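Local coordinates for ORF10 (Moritella marina, PDB 6RIW), which probably catalyses carbon-carbon bond formation in polyunsaturated fatty acid synthesis, the part described here being its ketosynthase-chain length factor didomain, at residues V117-L122 with A177-A182; Y137-D142 with A513-S518; S188-D193 with V203-D208. All coordinates share one frame; numbering follows the deposited sequence.

How the contacts relate
Contacts 1 and 3 are buried in the ketosynthase core, with centres 10 Å apart. Strands 115-120 and 189-193 are parallel neighbours joined by backbone hydrogen bonds. Contact 1 packs helix 174-183 against the first strand, and contact 3 packs helix 198-211 against the second. Both are purely apolar across their segments. Contact 2 is partly buried and lies far out, its centre 34 Å from that of contact 1 and 41 Å from that of contact 3. It joins a helix of the ketosynthase to one of the chain length factor. There, valines still pack together, but amide side chains with outside polar partners lie beside them.

Contact 1. Residues V117-L122 with A177-A182; sequences VILGNL and ALIAQA
Val117 and Leu119 point from strand 117-120 toward Ile179 of helix 177-182. Ile179 meets each of them with a different branch. Ile179 CG2 lies 4.2 Å from Val117 CG2, and the two side chains cross at about a right angle. Ile179 CD1 lies 4.2 Å from Leu119 CD2. The Ile179 chain reaches there because CG1 sits beside the backbone N (chi1 -77°) and the outer bond is extended. The two valine branches divide the helix between them. Val117 CG2, opposite the valine's own N, takes Ile179, while Val117 CG1 lies 4.3 Å from Ala180 CB. Ala180 offers only its methyl here. No hydrogen bond links the two segments. The layering is that of the thiolase-like fold, with a helix packed on a core strand, their N-to-C directions 142° apart. Val117 and Leu119 share one strand face, and Ile118 between them faces the other way, where it meets Phe190 and Leu192. Helix 88-104 borders the same region as the helix 177-182 side of the contact through Thr97, which touches Ile179.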
loop_
_atom_site.group_PDB
_atom_site.type_symbol
_atom_site.label_atom_id
_atom_site.label_comp_id
_atom_site.label_asym_id
_atom_site.label_seq_id
_atom_site.Cartn_x
_atom_site.Cartn_y
_atom_site.Cartn_z
ATOM N N VAL A 117 -1.279 13.276 -8.257
ATOM C CA VAL A 117 -1.586 11.893 -8.644
ATOM C C VAL A 117 -1.853 11.063 -7.391
ATOM O O VAL A 117 -1.112 11.151 -6.413
ATOM C CB VAL A 117 -0.475 11.259 -9.510
ATOM C CG1 VAL A 117 0.916 11.418 -8.867
ATOM C CG2 VAL A 117 -0.804 9.781 -9.811
ATOM N N ILE A 118 -2.935 10.276 -7.412
ATOM C CA ILE A 118 -3.236 9.303 -6.361
ATOM C C ILE A 118 -3.313 7.922 -7.002
ATOM O O ILE A 118 -4.080 7.712 -7.949
ATOM C CB ILE A 118 -4.539 9.647 -5.606
ATOM C CG1 ILE A 118 -4.401 11.016 -4.931
ATOM C CG2 ILE A 118 -4.840 8.581 -4.555
ATOM C CD1 ILE A 118 -5.710 11.536 -4.309
ATOM N N LEU A 119 -2.532 6.970 -6.480
ATOM C CA LEU A 119 -2.328 5.683 -7.142
ATOM C C LEU A 119 -2.732 4.554 -6.204
ATOM O O LEU A 119 -2.131 4.403 -5.141
ATOM C CB LEU A 119 -0.853 5.517 -7.539
ATOM C CG LEU A 119 -0.451 4.193 -8.194
ATOM C CD1 LEU A 119 -0.993 4.159 -9.614
ATOM C CD2 LEU A 119 1.087 4.031 -8.166
ATOM N N GLY A 120 -3.720 3.748 -6.596
ATOM C CA GLY A 120 -3.979 2.514 -5.857
ATOM C C GLY A 120 -2.890 1.485 -6.144
ATOM O O GLY A 120 -2.436 1.334 -7.282
ATOM N N ASN A 121 -2.463 0.760 -5.100
ATOM C CA ASN A 121 -1.305 -0.120 -5.259
ATOM C C ASN A 121 -1.281 -1.169 -4.146
ATOM O O ASN A 121 -1.691 -0.894 -3.018
ATOM C CB ASN A 121 -0.009 0.705 -5.246
ATOM C CG ASN A 121 1.215 -0.105 -5.615
ATOM O OD1 ASN A 121 1.123 -1.148 -6.262
ATOM N ND2 ASN A 121 2.383 0.369 -5.183
ATOM N N LEU A 122 -0.813 -2.377 -4.486
ATOM C CA LEU A 122 -0.631 -3.458 -3.514
ATOM C C LEU A 122 0.678 -3.291 -2.750
ATOM O O LEU A 122 1.699 -2.907 -3.322
ATOM C CB LEU A 122 -0.598 -4.817 -4.230
ATOM C CG LEU A 122 -1.918 -5.309 -4.808
ATOM C CD1 LEU A 122 -1.718 -6.430 -5.844
ATOM C CD2 LEU A 122 -2.825 -5.770 -3.669
ATOM N N ALA A 177 5.348 8.607 -6.439
ATOM C CA ALA A 177 6.326 9.687 -6.540
ATOM C C ALA A 177 7.118 9.594 -7.837
ATOM O O ALA A 177 7.521 10.617 -8.395
ATOM C CB ALA A 177 7.271 9.655 -5.330
ATOM N N LEU A 178 7.365 8.379 -8.322
ATOM C CA LEU A 178 8.092 8.227 -9.570
ATOM C C LEU A 178 7.270 8.739 -10.741
ATOM O O LEU A 178 7.803 9.401 -11.643
ATOM C CB LEU A 178 8.452 6.765 -9.780
ATOM C CG LEU A 178 9.093 6.451 -11.129
ATOM C CD1 LEU A 178 10.528 6.865 -11.079
ATOM C CD2 LEU A 178 9.013 4.963 -11.408
ATOM N N ILE A 179 5.975 8.424 -10.747
ATOM C CA ILE A 179 5.070 8.984 -11.745
ATOM C C ILE A 179 5.117 10.507 -11.708
ATOM O O ILE A 179 5.217 11.166 -12.749
ATOM C CB ILE A 179 3.646 8.444 -11.529
ATOM C CG1 ILE A 179 3.574 7.010 -12.073
ATOM C CG2 ILE A 179 2.592 9.371 -12.168
ATOM C CD1 ILE A 179 2.402 6.221 -11.541
ATOM N N ALA A 180 5.064 11.092 -10.503
ATOM C CA ALA A 180 5.076 12.550 -10.403
ATOM C C ALA A 180 6.361 13.121 -10.989
ATOM O O ALA A 180 6.327 14.092 -11.760
ATOM C CB ALA A 180 4.900 12.990 -8.942
ATOM N N GLN A 181 7.504 12.500 -10.679
ATOM C CA GLN A 181 8.757 13.046 -11.185
ATOM C C GLN A 181 8.898 12.812 -12.683
ATOM O O GLN A 181 9.282 13.731 -13.416
ATOM C CB GLN A 181 9.969 12.477 -10.432
ATOM C CG GLN A 181 11.282 13.136 -10.892
ATOM C CD GLN A 181 12.481 12.822 -10.004
ATOM O OE1 GLN A 181 12.476 11.873 -9.207
ATOM N NE2 GLN A 181 13.513 13.636 -10.134
ATOM N N ALA A 182 8.590 11.600 -13.159
ATOM C CA ALA A 182 8.803 11.279 -14.569
ATOM C C ALA A 182 7.870 12.059 -15.493
ATOM O O ALA A 182 8.206 12.278 -16.660
ATOM C CB ALA A 182 8.614 9.780 -14.813
#

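Contact 2. Residues Y137-D142 with A513-S518; sequences YHQVVD and ANVMQS
A helix-helix contact between the ketosynthase and the chain length factor brings Gln139 and Val140 of helix 137-142 against Asn514 and Val515 of helix 513-518. The helices run nearly antiparallel, at 149°, with axes 9.5 Å apart. Val515 supplies the apolar part. Val515 CG2 meets Val140 CG2 at 4.0 Å and also Gln139 CB at 4.0 Å. This branch therefore sits against two consecutive residues of the facing helix. The Gln139 and Val515 side chains lie alongside each other and point opposite ways. Gln139 CG lies anti to the backbone N, and the chain then bends at chi2 (71°). The bend lays its aliphatic part over Asn514, with Gln139 CG 3.8 Å from Asn514 CB. The two amide planes are turned 81° apart, so they do not stack. Gln139 OE1 is 3.4 Å from Asn514 ND2. Both groups have clearer hydrogen-bond partners in Asn143: its ND2 serves Gln139 OE1, and its OD1 takes Asn514 ND2. Asn143 thus bridges the two amides and should limit their rotation. Farther along, Asn514 O accepts both Ser518 N and Ser518 OG, from opposite faces of its plane. Ser518 OG is 3.1 Å from Asn514 O. Met950 touches Gln139 and Ser518. A small patch of valines with amides alongside, on near-antiparallel helices, is one peripheral piece of the interface in this ketosynthase-chain length factor pair.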
loop_
_atom_site.group_PDB
_atom_site.type_symbol
_atom_site.label_atom_id
_atom_site.label_comp_id
_atom_site.label_asym_id
_atom_site.label_seq_id
_atom_site.Cartn_x
_atom_site.Cartn_y
_atom_site.Cartn_z
ATOM N N TYR A 137 18.097 -15.133 2.832
ATOM C CA TYR A 137 17.625 -16.383 3.429
ATOM C C TYR A 137 18.336 -17.577 2.821
ATOM O O TYR A 137 18.628 -18.557 3.522
ATOM C CB TYR A 137 16.121 -16.550 3.241
ATOM C CG TYR A 137 15.368 -15.246 3.219
ATOM C CD1 TYR A 137 15.488 -14.351 4.287
ATOM C CD2 TYR A 137 14.534 -14.912 2.135
ATOM C CE1 TYR A 137 14.826 -13.135 4.274
ATOM C CE2 TYR A 137 13.849 -13.710 2.109
ATOM C CZ TYR A 137 13.988 -12.833 3.190
ATOM O OH TYR A 137 13.330 -11.626 3.176
ATOM N N HIS A 138 18.585 -17.533 1.515
ATOM C CA HIS A 138 19.051 -18.736 0.832
ATOM C C HIS A 138 20.544 -18.961 1.021
ATOM O O HIS A 138 20.988 -20.114 1.031
ATOM C CB HIS A 138 18.636 -18.673 -0.651
ATOM C CG HIS A 138 17.147 -18.733 -0.832
ATOM N ND1 HIS A 138 16.489 -18.189 -1.918
ATOM C CD2 HIS A 138 16.184 -19.258 -0.033
ATOM C CE1 HIS A 138 15.187 -18.400 -1.787
ATOM N NE2 HIS A 138 14.978 -19.044 -0.649
ATOM N N GLN A 139 21.324 -17.905 1.266
ATOM C CA GLN A 139 22.702 -18.142 1.681
ATOM C C GLN A 139 22.735 -18.870 3.015
ATOM O O GLN A 139 23.556 -19.775 3.222
ATOM C CB GLN A 139 23.489 -16.826 1.781
ATOM C CG GLN A 139 24.995 -17.043 2.144
ATOM C CD GLN A 139 25.792 -17.669 0.998
ATOM O OE1 GLN A 139 26.720 -18.466 1.213
ATOM N NE2 GLN A 139 25.424 -17.318 -0.224
ATOM N N VAL A 140 21.864 -18.470 3.948
ATOM C CA VAL A 140 21.851 -19.125 5.250
ATOM C C VAL A 140 21.394 -20.574 5.105
ATOM O O VAL A 140 22.001 -21.477 5.687
ATOM C CB VAL A 140 20.976 -18.347 6.252
ATOM C CG1 VAL A 140 20.959 -19.063 7.614
ATOM C CG2 VAL A 140 21.497 -16.924 6.416
ATOM N N VAL A 141 20.353 -20.825 4.301
ATOM C CA VAL A 141 19.926 -22.207 4.044
ATOM C C VAL A 141 21.058 -23.002 3.413
ATOM O O VAL A 141 21.359 -24.125 3.834
ATOM C CB VAL A 141 18.668 -22.249 3.156
ATOM C CG1 VAL A 141 18.369 -23.719 2.700
ATOM C CG2 VAL A 141 17.445 -21.682 3.879
ATOM N N ASP A 142 21.707 -22.427 2.392
ATOM C CA ASP A 142 22.836 -23.096 1.747
ATOM C C ASP A 142 23.896 -23.510 2.757
ATOM O O ASP A 142 24.361 -24.663 2.759
ATOM C CB ASP A 142 23.464 -22.181 0.692
ATOM C CG ASP A 142 24.778 -22.736 0.136
ATOM O OD1 ASP A 142 25.838 -22.561 0.787
ATOM O OD2 ASP A 142 24.752 -23.342 -0.966
ATOM N N ALA A 513 28.508 -15.454 8.331
ATOM C CA ALA A 513 29.623 -14.622 7.916
ATOM C C ALA A 513 29.506 -14.211 6.459
ATOM O O ALA A 513 29.934 -13.112 6.099
ATOM C CB ALA A 513 30.942 -15.368 8.159
ATOM N N ASN A 514 28.946 -15.076 5.603
ATOM C CA ASN A 514 28.822 -14.728 4.190
ATOM C C ASN A 514 27.796 -13.611 3.979
ATOM O O ASN A 514 28.039 -12.669 3.221
ATOM C CB ASN A 514 28.443 -15.963 3.374
ATOM C CG ASN A 514 29.584 -16.979 3.278
ATOM O OD1 ASN A 514 30.739 -16.607 3.110
ATOM N ND2 ASN A 514 29.259 -18.266 3.407
ATOM N N VAL A 515 26.641 -13.703 4.636
ATOM C CA VAL A 515 25.659 -12.614 4.573
ATOM C C VAL A 515 26.272 -11.308 5.074
ATOM O O VAL A 515 26.159 -10.256 4.432
ATOM C CB VAL A 515 24.404 -12.993 5.376
ATOM C CG1 VAL A 515 23.534 -11.738 5.647
ATOM C CG2 VAL A 515 23.615 -14.074 4.619
ATOM N N MET A 516 26.925 -11.346 6.238
ATOM C CA MET A 516 27.441 -10.096 6.796
ATOM C C MET A 516 28.567 -9.528 5.945
ATOM O O MET A 516 28.670 -8.305 5.796
ATOM C CB MET A 516 27.887 -10.315 8.243
ATOM C CG MET A 516 26.694 -10.723 9.136
ATOM S SD MET A 516 25.433 -9.428 9.296
ATOM C CE MET A 516 26.289 -8.437 10.520
ATOM N N GLN A 517 29.392 -10.395 5.345
ATOM C CA GLN A 517 30.407 -9.916 4.414
ATOM C C GLN A 517 29.779 -9.238 3.202
ATOM O O GLN A 517 30.268 -8.197 2.744
ATOM C CB GLN A 517 31.285 -11.085 3.962
ATOM C CG GLN A 517 32.489 -10.680 3.159
ATOM C CD GLN A 517 33.230 -11.894 2.613
ATOM O OE1 GLN A 517 34.116 -11.772 1.761
ATOM N NE2 GLN A 517 32.859 -13.082 3.103
ATOM N N SER A 518 28.701 -9.822 2.660
ATOM C CA SER A 518 28.029 -9.216 1.505
ATOM C C SER A 518 27.435 -7.859 1.861
ATOM O O SER A 518 27.478 -6.921 1.053
ATOM C CB SER A 518 26.935 -10.134 0.968
ATOM O OG SER A 518 27.487 -11.357 0.513
#

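Contact 3. Residues S188-D193 with V203-D208; sequences SHFALD and VKLACD
Apolar packing between Leu192, Phe190 and Leu205 is the whole of the contact between strand 189-193 and helix 203-208. One methyl does the touching from the helix side. Leu205 CD1 lies 3.7 Å from Leu192 CD2, and the two leucine side chains cross obliquely. Leu205 CD1 also stands at the edge of the Phe190 ring, near its plane, 4.5 Å from Phe190 CZ. Leu205 holds CG beside its own backbone N (chi1 -65°), with an extended outer bond that carries CD1 to the strand. Leu192 has chi1 at 64°, which tucks CG between its two backbone neighbours and brings CD2 up to Leu205 CD1.

Charge pairing occurs within the helix instead. Lys204 NZ forms a salt bridge to Asp208 OD1, one turn on, at 2.9 Å. Asp208 OD1 accepts through its syn lone pair, and a weak second bond runs from Lys204 NZ to Asp208 OD2. Asp208 OD2 comes within 3.5 Å of Leu205 CD2, the methyl that Leu205 does not use against the strand.

Leu205 also touches Ile118 of strand 115-120 and Leu290 of strand 283-292, while Val203 and Cys207 pack on Ile285. This is consistent with the central helical layer of the thiolase-like fold. Strand 189-193 pairs in parallel with strand 115-120 and antiparallel with strand 659-663 of the chain length factor, where Ala191 bonds through its backbone to Ser663.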
loop_
_atom_site.group_PDB
_atom_site.type_symbol
_atom_site.label_atom_id
_atom_site.label_comp_id
_atom_site.label_asym_id
_atom_site.label_seq_id
_atom_site.Cartn_x
_atom_site.Cartn_y
_atom_site.Cartn_z
ATOM N N SER A 188 0.241 17.329 -5.270
ATOM C CA SER A 188 0.351 16.291 -4.241
ATOM C C SER A 188 0.358 14.903 -4.865
ATOM O O SER A 188 -0.241 14.671 -5.919
ATOM C CB SER A 188 -0.813 16.377 -3.248
ATOM O OG SER A 188 -0.923 17.666 -2.696
ATOM N N HIS A 189 1.019 13.963 -4.193
ATOM C CA HIS A 189 1.049 12.596 -4.688
ATOM C C HIS A 189 1.214 11.632 -3.526
ATOM O O HIS A 189 1.949 11.918 -2.577
ATOM C CB HIS A 189 2.158 12.365 -5.730
ATOM C CG HIS A 189 3.503 12.915 -5.358
ATOM N ND1 HIS A 189 4.488 12.149 -4.775
ATOM C CD2 HIS A 189 4.045 14.142 -5.547
ATOM C CE1 HIS A 189 5.569 12.886 -4.588
ATOM N NE2 HIS A 189 5.328 14.103 -5.050
ATOM N N PHE A 190 0.497 10.510 -3.600
ATOM C CA PHE A 190 0.681 9.389 -2.688
ATOM C C PHE A 190 0.039 8.161 -3.314
ATOM O O PHE A 190 -0.695 8.253 -4.299
ATOM C CB PHE A 190 0.114 9.669 -1.287
ATOM C CG PHE A 190 -1.379 9.979 -1.245
ATOM C CD1 PHE A 190 -1.839 11.281 -1.415
ATOM C CD2 PHE A 190 -2.304 8.970 -0.979
ATOM C CE1 PHE A 190 -3.238 11.566 -1.354
ATOM C CE2 PHE A 190 -3.676 9.236 -0.892
ATOM C CZ PHE A 190 -4.146 10.536 -1.083
ATOM N N ALA A 191 0.376 7.002 -2.762
ATOM C CA ALA A 191 -0.292 5.749 -3.080
ATOM C C ALA A 191 -1.205 5.369 -1.922
ATOM O O ALA A 191 -1.002 5.795 -0.777
ATOM C CB ALA A 191 0.722 4.632 -3.340
ATOM N N LEU A 192 -2.223 4.568 -2.226
ATOM C CA LEU A 192 -3.115 4.069 -1.185
ATOM C C LEU A 192 -3.456 2.617 -1.472
ATOM O O LEU A 192 -3.289 2.130 -2.595
ATOM C CB LEU A 192 -4.405 4.912 -1.075
ATOM C CG LEU A 192 -5.374 4.930 -2.264
ATOM C CD1 LEU A 192 -6.322 3.720 -2.305
ATOM C CD2 LEU A 192 -6.223 6.202 -2.216
ATOM N N ASP A 193 -3.970 1.933 -0.447
ATOM C CA ASP A 193 -4.433 0.552 -0.563
ATOM C C ASP A 193 -5.781 0.468 0.137
ATOM O O ASP A 193 -5.878 0.735 1.338
ATOM C CB ASP A 193 -3.414 -0.420 0.057
ATOM C CG ASP A 193 -3.797 -1.915 -0.053
ATOM O OD1 ASP A 193 -4.734 -2.299 -0.806
ATOM O OD2 ASP A 193 -3.096 -2.739 0.620
ATOM N N VAL A 203 -9.899 7.598 -7.283
ATOM C CA VAL A 203 -10.667 8.565 -8.073
ATOM C C VAL A 203 -11.447 9.510 -7.159
ATOM O O VAL A 203 -11.415 10.742 -7.332
ATOM C CB VAL A 203 -11.584 7.828 -9.071
ATOM C CG1 VAL A 203 -12.618 8.793 -9.686
ATOM C CG2 VAL A 203 -10.713 7.173 -10.156
ATOM N N LYS A 204 -12.130 8.952 -6.156
ATOM C CA LYS A 204 -12.917 9.770 -5.243
ATOM C C LYS A 204 -12.032 10.760 -4.485
ATOM O O LYS A 204 -12.358 11.945 -4.383
ATOM C CB LYS A 204 -13.697 8.873 -4.281
ATOM C CG LYS A 204 -14.507 9.626 -3.227
ATOM C CD LYS A 204 -15.522 10.556 -3.886
ATOM C CE LYS A 204 -16.281 11.419 -2.852
ATOM N NZ LYS A 204 -15.471 11.757 -1.646
ATOM N N LEU A 205 -10.892 10.303 -3.953
ATOM C CA LEU A 205 -10.032 11.240 -3.233
ATOM C C LEU A 205 -9.400 12.258 -4.170
ATOM O O LEU A 205 -9.128 13.395 -3.760
ATOM C CB LEU A 205 -8.944 10.468 -2.465
ATOM C CG LEU A 205 -9.470 9.582 -1.343
ATOM C CD1 LEU A 205 -8.283 8.900 -0.660
ATOM C CD2 LEU A 205 -10.278 10.372 -0.318
ATOM N N ALA A 206 -9.157 11.888 -5.426
ATOM C CA ALA A 206 -8.617 12.872 -6.360
ATOM C C ALA A 206 -9.655 13.947 -6.672
ATOM O O ALA A 206 -9.314 15.136 -6.769
ATOM C CB ALA A 206 -8.134 12.190 -7.647
ATOM N N CYS A 207 -10.932 13.551 -6.806
ATOM C CA CYS A 207 -12.010 14.537 -6.900
ATOM C C CYS A 207 -12.028 15.460 -5.686
ATOM O O CYS A 207 -12.200 16.680 -5.833
ATOM C CB CYS A 207 -13.378 13.856 -7.038
ATOM S SG CYS A 207 -13.604 12.883 -8.537
ATOM N N ASP A 208 -11.859 14.899 -4.479
ATOM C CA ASP A 208 -11.797 15.720 -3.261
ATOM C C ASP A 208 -10.695 16.765 -3.345
ATOM O O ASP A 208 -10.874 17.903 -2.896
ATOM C CB ASP A 208 -11.537 14.856 -2.023
ATOM C CG ASP A 208 -12.701 13.957 -1.655
ATOM O OD1 ASP A 208 -13.825 14.137 -2.180
ATOM O OD2 ASP A 208 -12.477 13.054 -0.808
#